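Local coordinates for protein activated BY transcription factor SSRB (PDB 2WNW) that belongs to glycosyl hydrolase family 30, with a TIM barrel joined to a beta-sandwich domain, and is known as SrfJ in Salmonella, at residues A69-L74 with I124-G129; E196-K201 with V246-L251. All coordinates share one frame; numbering follows the deposited sequence.

Contact 1: residues A69-L74 with I124-G129; sequences AQFLSL and IPLISG
Phe71 brings the edge of its ring to Leu126: the methyl CD2 of Leu126 lies near the ring plane, 4.0 Å from CE2 of Phe71, and the two side chains cross at about a right angle. No atom of 124-129 lies over either face of the ring; Tyr75, one turn further along the same helix, meets it with the ring planes at about 90°. The Phe71 ring is put there by a chi1 of 173°, which sets CG opposite the backbone N. Leu72 forks over the other helix. Its CD2 touches the same Leu126 methyl, 4.1 Å from CD2 of Leu126. Gly129 has no side chain, and CD1 of Leu72 lies directly on its backbone, 3.8 Å from Gly129 C and close to Gly129 CA as well. The contact is purely apolar and small, 148 Å² in all; the axes of segments 69-74 and 124-129 approach to 11.1 Å and cross at -55°. Phe60 of helix 54-61 packs on both Leu72 and Leu126, and Phe52 adds to the cover of Leu126. Helices 65-76 and 124-133 thus meet through helix 54-61 as well as directly, in the helical layer outside the closed eight-stranded barrel; in chain order helix 65-76 falls between barrel strands 48-51 and 85-90, and helix 124-133 between 85-90 and 138-143.

Contact 2: residues E196-K201 with V246-L251; sequences EPVAVK and VDWAEL
Val198 presses one methyl against the six-membered ring of Trp248: CG1 of Val198 lies 3.5 Å from CZ3 of Trp248 and 3.7 Å from CH2 of Trp248, approaching the indole obliquely. The valine rotamer decides which branch does this. With chi1 at -59°, CG1 stands opposite the carbonyl carbon and reaches out to the indole, while CG2 is lodged between the backbone N and the carbonyl carbon. Trp248 comes from the other side with CG swung opposite its backbone N, chi1 -163°, which carries the indole well clear of helix 245-252 and spans a CA separation of 10.5 Å between Val198 and Trp248. The valine and the indole pass alongside one another, pointing opposite ways. Pro197 makes a looser second touch, CG of Pro197 to CZ2 of Trp248 at 4.3 Å, again at an oblique approach, so the benzo end of the indole meets two consecutive residues of the loop. Both belong to a type I beta turn running from Glu196 to Ala199, closed by a 3.0 Å bond from Ala199 N to Glu196 O; the turn directs Pro197 and Val198 at the helix. The indole is fixed at its polar end too: NE1 of Trp248 is hydrogen-bonded to OE1 of Glu213 on helix 210-227, and Trp238 meets the ring with planes inclined at about 45°. Asp247 and Glu250 of helix 245-252 form salt bridges with Arg39 of the second subunit. The turn sits in the loop following barrel strand 190-192, and Trp248 in the helix following strand 234-239: packing between consecutive beta-alpha units at the C-terminal end of a TIM barrel, the fold of glycosyl hydrolase family 30.

Overall arrangement
Both contacts are apolar and belong to the TIM-barrel domain, yet they share no helix or strand and lie on opposite sides of the chain's centre, with contact centres 34 Å apart and nearest atoms about 19 Å apart. Contact 1 is the more buried: two helices meet through aliphatic branches, a ring edge and a bare glycine backbone. Contact 2 is partly buried and joins a loop to a helix through one long-reaching indole, with the exposed Val198 at its margin. Their surroundings differ accordingly. The segments of contact 1 are not touched by the second subunit, whereas helix 245-252 in contact 2 also carries acidic side chains that form salt bridges across the dimer.

Contact 1: residues A69-L74 with I124-G129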
loop_
_atom_site.group_PDB
_atom_site.type_symbol
_atom_site.label_atom_id
_atom_site.label_comp_id
_atom_site.label_asym_id
_atom_site.label_seq_id
_atom_site.Cartn_x
_atom_site.Cartn_y
_atom_site.Cartn_z
ATOM N N ALA A 69 33.104 19.839 14.550
ATOM C CA ALA A 69 32.067 20.865 14.592
ATOM C C ALA A 69 31.165 20.794 13.361
ATOM O O ALA A 69 29.941 20.855 13.477
ATOM C CB ALA A 69 32.709 22.252 14.692
ATOM N N GLN A 70 31.774 20.681 12.183
ATOM C CA GLN A 70 31.012 20.592 10.939
ATOM C C GLN A 70 30.123 19.348 10.949
ATOM O O GLN A 70 28.942 19.410 10.598
ATOM C CB GLN A 70 31.960 20.532 9.735
ATOM C CG GLN A 70 31.294 20.034 8.453
ATOM C CD GLN A 70 32.258 19.896 7.290
ATOM O OE1 GLN A 70 33.355 19.354 7.437
ATOM N NE2 GLN A 70 31.848 20.374 6.120
ATOM N N PHE A 71 30.705 18.219 11.344
ATOM C CA PHE A 71 29.979 16.953 11.406
ATOM C C PHE A 71 28.740 17.056 12.291
ATOM O O PHE A 71 27.637 16.702 11.874
ATOM C CB PHE A 71 30.889 15.845 11.943
ATOM C CG PHE A 71 30.175 14.545 12.203
ATOM C CD1 PHE A 71 29.771 13.735 11.147
ATOM C CD2 PHE A 71 29.872 14.152 13.504
ATOM C CE1 PHE A 71 29.071 12.550 11.380
ATOM C CE2 PHE A 71 29.173 12.969 13.751
ATOM C CZ PHE A 71 28.771 12.167 12.686
ATOM N N LEU A 72 28.923 17.540 13.516
ATOM C CA LEU A 72 27.810 17.667 14.451
ATOM C C LEU A 72 26.720 18.632 13.993
ATOM O O LEU A 72 25.536 18.380 14.214
ATOM C CB LEU A 72 28.323 18.082 15.834
ATOM C CG LEU A 72 29.195 17.051 16.554
ATOM C CD1 LEU A 72 29.690 17.634 17.870
ATOM C CD2 LEU A 72 28.393 15.776 16.805
ATOM N N SER A 73 27.109 19.738 13.363
ATOM C CA SER A 73 26.125 20.708 12.884
ATOM C C SER A 73 25.287 20.123 11.749
ATOM O O SER A 73 24.076 20.329 11.679
ATOM C CB SER A 73 26.823 21.975 12.382
ATOM O OG SER A 73 27.546 22.604 13.425
ATOM N N LEU A 74 25.951 19.397 10.857
ATOM C CA LEU A 74 25.289 18.781 9.712
ATOM C C LEU A 74 24.169 17.837 10.127
ATOM O O LEU A 74 23.110 17.795 9.506
ATOM C CB LEU A 74 26.316 18.002 8.886
ATOM C CG LEU A 74 26.778 18.510 7.515
ATOM C CD1 LEU A 74 26.384 19.954 7.282
ATOM C CD2 LEU A 74 28.278 18.318 7.428
ATOM N N ILE A 124 30.557 8.168 24.585
ATOM C CA ILE A 124 30.065 9.359 25.258
ATOM C C ILE A 124 30.483 10.704 24.660
ATOM O O ILE A 124 29.683 11.642 24.637
ATOM C CB ILE A 124 30.397 9.288 26.769
ATOM C CG1 ILE A 124 29.669 8.076 27.369
ATOM C CG2 ILE A 124 29.964 10.566 27.479
ATOM C CD1 ILE A 124 29.783 7.943 28.873
ATOM N N PRO A 125 31.729 10.828 24.169
ATOM C CA PRO A 125 32.123 12.120 23.589
ATOM C C PRO A 125 31.241 12.501 22.392
ATOM O O PRO A 125 30.761 13.630 22.293
ATOM C CB PRO A 125 33.578 11.881 23.189
ATOM C CG PRO A 125 34.052 10.940 24.253
ATOM C CD PRO A 125 32.901 9.950 24.330
ATOM N N LEU A 126 31.029 11.549 21.488
ATOM C CA LEU A 126 30.198 11.785 20.304
ATOM C C LEU A 126 28.764 12.121 20.725
ATOM O O LEU A 126 28.198 13.132 20.301
ATOM C CB LEU A 126 30.173 10.534 19.420
ATOM C CG LEU A 126 29.976 10.679 17.905
ATOM C CD1 LEU A 126 29.524 9.335 17.354
ATOM C CD2 LEU A 126 28.964 11.762 17.574
ATOM N N ILE A 127 28.181 11.263 21.560
ATOM C CA ILE A 127 26.811 11.464 22.030
ATOM C C ILE A 127 26.641 12.806 22.735
ATOM O O ILE A 127 25.670 13.525 22.491
ATOM C CB ILE A 127 26.381 10.338 22.996
ATOM C CG1 ILE A 127 26.440 8.988 22.281
ATOM C CG2 ILE A 127 24.967 10.593 23.494
ATOM C CD1 ILE A 127 26.254 7.801 23.201
ATOM N N SER A 128 27.584 13.143 23.609
ATOM C CA SER A 128 27.517 14.408 24.334
ATOM C C SER A 128 27.577 15.586 23.370
ATOM O O SER A 128 26.883 16.588 23.552
ATOM C CB SER A 128 28.659 14.502 25.344
ATOM O OG SER A 128 28.533 13.492 26.328
ATOM N N GLY A 129 28.408 15.461 22.340
ATOM C CA GLY A 129 28.525 16.524 21.361
ATOM C C GLY A 129 27.211 16.754 20.639
ATOM O O GLY A 129 26.809 17.897 20.405
#

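Contact 2: residues E196-K201 with V246-L251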
loop_
_atom_site.group_PDB
_atom_site.type_symbol
_atom_site.label_atom_id
_atom_site.label_comp_id
_atom_site.label_asym_id
_atom_site.label_seq_id
_atom_site.Cartn_x
_atom_site.Cartn_y
_atom_site.Cartn_z
ATOM N N GLU A 196 17.855 -8.312 16.892
ATOM C CA GLU A 196 17.661 -9.543 16.118
ATOM C C GLU A 196 17.715 -10.815 16.972
ATOM O O GLU A 196 18.580 -11.674 16.770
ATOM C CB GLU A 196 18.729 -9.620 15.023
ATOM C CG GLU A 196 18.755 -8.417 14.091
ATOM C CD GLU A 196 19.745 -8.579 12.950
ATOM O OE1 GLU A 196 19.750 -9.650 12.311
ATOM O OE2 GLU A 196 20.508 -7.633 12.679
ATOM N N PRO A 197 16.763 -10.969 17.908
ATOM C CA PRO A 197 16.666 -12.114 18.820
ATOM C C PRO A 197 16.531 -13.507 18.214
ATOM O O PRO A 197 16.612 -14.499 18.934
ATOM C CB PRO A 197 15.471 -11.753 19.696
ATOM C CG PRO A 197 14.600 -10.948 18.765
ATOM C CD PRO A 197 15.611 -10.065 18.081
ATOM N N VAL A 198 16.319 -13.596 16.908
ATOM C CA VAL A 198 16.185 -14.905 16.278
ATOM C C VAL A 198 17.325 -15.180 15.307
ATOM O O VAL A 198 17.310 -16.185 14.597
ATOM C CB VAL A 198 14.844 -15.031 15.505
ATOM C CG1 VAL A 198 13.673 -14.821 16.452
ATOM C CG2 VAL A 198 14.800 -14.022 14.363
ATOM N N ALA A 199 18.323 -14.303 15.287
ATOM C CA ALA A 199 19.426 -14.477 14.351
ATOM C C ALA A 199 20.816 -14.674 14.939
ATOM O O ALA A 199 21.303 -13.866 15.732
ATOM C CB ALA A 199 19.456 -13.305 13.374
ATOM N N VAL A 200 21.457 -15.760 14.525
ATOM C CA VAL A 200 22.814 -16.048 14.957
ATOM C C VAL A 200 23.728 -15.295 13.989
ATOM O O VAL A 200 23.529 -15.353 12.779
ATOM C CB VAL A 200 23.138 -17.552 14.849
ATOM C CG1 VAL A 200 24.602 -17.787 15.190
ATOM C CG2 VAL A 200 22.231 -18.358 15.777
ATOM N N LYS A 201 24.711 -14.579 14.521
ATOM C CA LYS A 201 25.653 -13.838 13.684
ATOM C C LYS A 201 27.073 -14.233 14.083
ATOM O O LYS A 201 27.286 -14.704 15.195
ATOM C CB LYS A 201 25.478 -12.332 13.893
ATOM C CG LYS A 201 24.104 -11.792 13.523
ATOM C CD LYS A 201 23.862 -11.894 12.026
ATOM C CE LYS A 201 22.538 -11.262 11.641
ATOM N NZ LYS A 201 22.271 -11.413 10.183
ATOM N N VAL A 246 4.390 -9.673 11.833
ATOM C CA VAL A 246 3.073 -10.095 12.299
ATOM C C VAL A 246 3.100 -11.364 13.151
ATOM O O VAL A 246 2.448 -11.423 14.198
ATOM C CB VAL A 246 2.101 -10.282 11.114
ATOM C CG1 VAL A 246 0.758 -10.792 11.612
ATOM C CG2 VAL A 246 1.916 -8.950 10.387
ATOM N N ASP A 247 3.852 -12.371 12.714
ATOM C CA ASP A 247 3.936 -13.628 13.460
ATOM C C ASP A 247 4.397 -13.406 14.901
ATOM O O ASP A 247 3.828 -13.963 15.843
ATOM C CB ASP A 247 4.899 -14.610 12.777
ATOM C CG ASP A 247 4.427 -15.043 11.395
ATOM O OD1 ASP A 247 3.217 -15.293 11.223
ATOM O OD2 ASP A 247 5.278 -15.153 10.481
ATOM N N TRP A 248 5.437 -12.592 15.062
ATOM C CA TRP A 248 5.998 -12.299 16.376
ATOM C C TRP A 248 5.046 -11.481 17.236
ATOM O O TRP A 248 4.824 -11.795 18.408
ATOM C CB TRP A 248 7.311 -11.542 16.204
ATOM C CG TRP A 248 8.181 -11.518 17.417
ATOM C CD1 TRP A 248 8.293 -10.509 18.332
ATOM C CD2 TRP A 248 9.138 -12.510 17.794
ATOM N NE1 TRP A 248 9.277 -10.805 19.246
ATOM C CE2 TRP A 248 9.810 -12.030 18.939
ATOM C CE3 TRP A 248 9.501 -13.759 17.269
ATOM C CZ2 TRP A 248 10.827 -12.756 19.570
ATOM C CZ3 TRP A 248 10.514 -14.480 17.896
ATOM C CH2 TRP A 248 11.164 -13.974 19.034
ATOM N N ALA A 249 4.486 -10.428 16.649
ATOM C CA ALA A 249 3.558 -9.566 17.368
ATOM C C ALA A 249 2.364 -10.368 17.880
ATOM O O ALA A 249 1.936 -10.202 19.023
ATOM C CB ALA A 249 3.081 -8.431 16.449
ATOM N N GLU A 250 1.840 -11.244 17.031
ATOM C CA GLU A 250 0.685 -12.069 17.383
ATOM C C GLU A 250 0.960 -12.897 18.638
ATOM O O GLU A 250 0.145 -12.944 19.558
ATOM C CB GLU A 250 0.346 -13.001 16.218
ATOM C CG GLU A 250 -1.013 -13.669 16.313
ATOM C CD GLU A 250 -1.318 -14.505 15.083
ATOM O OE1 GLU A 250 -0.802 -14.166 13.999
ATOM O OE2 GLU A 250 -2.079 -15.487 15.195
ATOM N N LEU A 251 2.113 -13.555 18.661
ATOM C CA LEU A 251 2.503 -14.380 19.795
ATOM C C LEU A 251 2.793 -13.544 21.030
ATOM O O LEU A 251 2.393 -13.896 22.137
ATOM C CB LEU A 251 3.743 -15.206 19.437
ATOM C CG LEU A 251 3.541 -16.525 18.685
ATOM C CD1 LEU A 251 2.359 -16.431 17.749
ATOM C CD2 LEU A 251 4.809 -16.869 17.930
#